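Local structure of excinuclease ABC, subunit A. (Deinococcus radiodurans, 2VF7) at residues A[405-410]-A[436-441]. The protein probably acts in DNA repair as a zinc- and DNA-binding ATPase, a UvrA-family member of the ABC superfamily. The protein carries 1 engineered substitution. Numbering follows the deposited sequence.
Sequences LDEPSA and VVEHDL
Leu405 and Asp406 end what is, by family comparison, the Walker B strand of an ABC-type ATPase, and they run parallel to Val436 and Val437, the end of the strand that leads to His439, which probably corresponds to the H-loop (switch) histidine of ABC ATPases. Val437 N bonds to Leu405 O at 3.0 Å, and Glu407 N returns the bond to Val437 O at 2.8 Å. Hydrophobic residues suit the buried face here: Leu405 CD1 lies 3.8 Å from Val436 CG2, while Pro408 CD packs against Val436 CG1 at 4.0 Å.

Beyond the strands both segments become loops and polar groups take over. Glu407, at the position of the family's Walker B glutamate, extends its chain beyond CG and brings OE1 to the edge of the His439 imidazole, in the ring plane, making a weak bond of 3.0 Å to ND1; the carboxylate itself stands 85° to the ring. The other ring nitrogen, NE2, is weakly hydrogen-bonded to Lys49 NZ of the P-loop. Glu438 is long enough to fold back on its own loop: a bend at chi2 (56°) turns OE2 to accept from His439 N at 3.0 Å and from Asp440 N at 3.2 Å, the two donors coming from opposite faces of the carboxylate. Were Glu438 shortened to an alanine, both amides would probably lose this acceptor and the loop carrying His439 would be less firmly fixed. Glu438 thus probably acts from a second shell, its OE2 gripping the two amides of the loop that sets the imidazole between Glu407 and the nucleotide-binding lysine.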
ATOM      1  N   LEU A 405      21.048   1.618  -8.868  1.00 53.11           N
ATOM      2  CA  LEU A 405      21.724   2.815  -8.379  1.00 54.40           C
ATOM      3  C   LEU A 405      21.935   3.879  -9.479  1.00 54.78           C
ATOM      4  O   LEU A 405      22.143   3.553 -10.654  1.00 54.37           O
ATOM      5  CB  LEU A 405      23.051   2.443  -7.695  1.00 54.42           C
ATOM      6  CG  LEU A 405      23.079   1.525  -6.456  1.00 54.91           C
ATOM      7  CD1 LEU A 405      23.633   0.150  -6.789  1.00 55.00           C
ATOM      8  CD2 LEU A 405      23.975   2.121  -5.394  1.00 56.29           C
ATOM      9  N   ASP A 406      21.872   5.145  -9.087  1.00 55.72           N
ATOM     10  CA  ASP A 406      22.069   6.254 -10.036  1.00 57.32           C
ATOM     11  C   ASP A 406      23.200   7.184  -9.605  1.00 57.55           C
ATOM     12  O   ASP A 406      22.981   8.119  -8.835  1.00 57.44           O
ATOM     13  CB  ASP A 406      20.783   7.054 -10.245  1.00 57.60           C
ATOM     14  CG  ASP A 406      21.007   8.297 -11.101  1.00 60.95           C
ATOM     15  OD1 ASP A 406      21.002   9.404 -10.526  0.80 62.16           O
ATOM     16  OD2 ASP A 406      21.223   8.169 -12.338  0.80 64.23           O
ATOM     17  N   GLU A 407      24.404   6.899 -10.104  1.00 57.98           N
ATOM     18  CA  GLU A 407      25.618   7.633  -9.755  1.00 58.32           C
ATOM     19  C   GLU A 407      25.881   7.725  -8.257  1.00 57.70           C
ATOM     20  O   GLU A 407      25.664   8.766  -7.647  1.00 58.35           O
ATOM     21  CB  GLU A 407      25.628   9.015 -10.404  1.00 58.64           C
ATOM     22  CG  GLU A 407      26.047   8.983 -11.847  1.00 61.01           C
ATOM     23  CD  GLU A 407      26.203  10.372 -12.426  1.00 64.99           C
ATOM     24  OE1 GLU A 407      25.348  10.759 -13.261  1.00 66.01           O
ATOM     25  OE2 GLU A 407      27.172  11.076 -12.039  1.00 66.50           O
ATOM     26  N   PRO A 408      26.377   6.632  -7.659  1.00 57.46           N
ATOM     27  CA  PRO A 408      26.672   6.614  -6.232  1.00 57.00           C
ATOM     28  C   PRO A 408      28.004   7.291  -5.908  1.00 57.42           C
ATOM     29  O   PRO A 408      28.358   7.482  -4.719  1.00 57.26           O
ATOM     30  CB  PRO A 408      26.714   5.108  -5.912  1.00 57.29           C
ATOM     31  CG  PRO A 408      26.356   4.391  -7.238  1.00 56.65           C
ATOM     32  CD  PRO A 408      26.674   5.335  -8.297  1.00 56.92           C
ATOM     33  N   SER A 409      28.728   7.654  -6.962  1.00 57.39           N
ATOM     34  CA  SER A 409      30.004   8.346  -6.849  1.00 58.13           C
ATOM     35  C   SER A 409      29.839   9.857  -6.966  1.00 58.89           C
ATOM     36  O   SER A 409      30.823  10.590  -6.947  1.00 59.36           O
ATOM     37  CB  SER A 409      30.915   7.883  -7.964  1.00 58.22           C
ATOM     38  OG  SER A 409      30.221   8.026  -9.183  1.00 57.67           O
ATOM     39  N   ALA A 410      28.602  10.319  -7.112  1.00 59.30           N
ATOM     40  CA  ALA A 410      28.329  11.747  -7.155  1.00 59.73           C
ATOM     41  C   ALA A 410      28.658  12.347  -5.792  1.00 59.92           C
ATOM     42  O   ALA A 410      28.115  11.910  -4.767  1.00 60.27           O
ATOM     43  CB  ALA A 410      26.885  12.002  -7.514  1.00 59.20           C
ATOM     44  N   VAL A 436      23.865  -0.252 -12.198  1.00 52.69           N
ATOM     45  CA  VAL A 436      24.433   1.035 -11.827  1.00 52.04           C
ATOM     46  C   VAL A 436      24.603   1.934 -13.037  1.00 52.54           C
ATOM     47  O   VAL A 436      25.391   1.623 -13.909  1.00 52.34           O
ATOM     48  CB  VAL A 436      25.812   0.857 -11.166  1.00 52.01           C
ATOM     49  CG1 VAL A 436      26.447   2.224 -10.803  1.00 49.92           C
ATOM     50  CG2 VAL A 436      25.686  -0.044  -9.940  1.00 51.54           C
ATOM     51  N   VAL A 437      23.848   3.031 -13.103  1.00 52.80           N
ATOM     52  CA  VAL A 437      24.169   4.062 -14.085  1.00 52.93           C
ATOM     53  C   VAL A 437      25.207   5.009 -13.526  1.00 53.32           C
ATOM     54  O   VAL A 437      25.003   5.649 -12.492  1.00 53.23           O
ATOM     55  CB  VAL A 437      22.916   4.755 -14.745  1.00 52.64           C
ATOM     56  CG1 VAL A 437      21.628   4.345 -14.081  1.00 52.27           C
ATOM     57  CG2 VAL A 437      23.074   6.259 -14.848  1.00 51.77           C
ATOM     58  N   GLU A 438      26.330   5.065 -14.228  1.00 54.08           N
ATOM     59  CA  GLU A 438      27.523   5.744 -13.767  1.00 55.36           C
ATOM     60  C   GLU A 438      28.250   6.440 -14.920  1.00 55.68           C
ATOM     61  O   GLU A 438      28.203   5.990 -16.078  1.00 55.87           O
ATOM     62  CB  GLU A 438      28.459   4.737 -13.072  1.00 55.27           C
ATOM     63  CG  GLU A 438      29.640   5.346 -12.345  1.00 57.18           C
ATOM     64  CD  GLU A 438      29.245   6.386 -11.299  1.00 59.58           C
ATOM     65  OE1 GLU A 438      28.918   5.983 -10.158  1.00 61.39           O
ATOM     66  OE2 GLU A 438      29.287   7.609 -11.601  1.00 59.97           O
ATOM     67  N   HIS A 439      28.916   7.544 -14.585  1.00 56.06           N
ATOM     68  CA  HIS A 439      29.825   8.238 -15.501  1.00 56.26           C
ATOM     69  C   HIS A 439      31.292   8.113 -15.099  1.00 56.74           C
ATOM     70  O   HIS A 439      32.179   8.263 -15.935  1.00 56.59           O
ATOM     71  CB  HIS A 439      29.428   9.705 -15.622  1.00 55.74           C
ATOM     72  CG  HIS A 439      28.147   9.902 -16.356  1.00 54.90           C
ATOM     73  ND1 HIS A 439      26.986  10.296 -15.730  1.00 55.28           N
ATOM     74  CD2 HIS A 439      27.833   9.724 -17.661  1.00 53.75           C
ATOM     75  CE1 HIS A 439      26.016  10.383 -16.624  1.00 55.76           C
ATOM     76  NE2 HIS A 439      26.501  10.028 -17.802  1.00 54.70           N
ATOM     77  N   ASP A 440      31.536   7.846 -13.818  1.00 57.60           N
ATOM     78  CA  ASP A 440      32.897   7.688 -13.286  1.00 58.40           C
ATOM     79  C   ASP A 440      33.639   6.571 -14.000  1.00 58.39           C
ATOM     80  O   ASP A 440      33.209   5.421 -13.973  1.00 58.94           O
ATOM     81  CB  ASP A 440      32.849   7.384 -11.789  1.00 58.80           C
ATOM     82  CG  ASP A 440      34.147   7.714 -11.080  1.00 60.73           C
ATOM     83  OD1 ASP A 440      35.227   7.433 -11.626  1.00 63.07           O
ATOM     84  OD2 ASP A 440      34.100   8.261  -9.958  1.00 63.64           O
ATOM     85  N   LEU A 441      34.756   6.921 -14.633  1.00 58.65           N
ATOM     86  CA  LEU A 441      35.574   5.974 -15.385  1.00 58.41           C
ATOM     87  C   LEU A 441      36.270   4.952 -14.482  1.00 58.33           C
ATOM     88  O   LEU A 441      36.567   3.842 -14.905  1.00 58.07           O
ATOM     89  CB  LEU A 441      36.609   6.729 -16.226  1.00 58.47           C
ATOM     90  CG  LEU A 441      36.121   7.632 -17.367  1.00 58.29           C
ATOM     91  CD1 LEU A 441      37.316   8.350 -17.991  1.00 57.32           C
ATOM     92  CD2 LEU A 441      35.323   6.873 -18.431  1.00 55.91           C
TER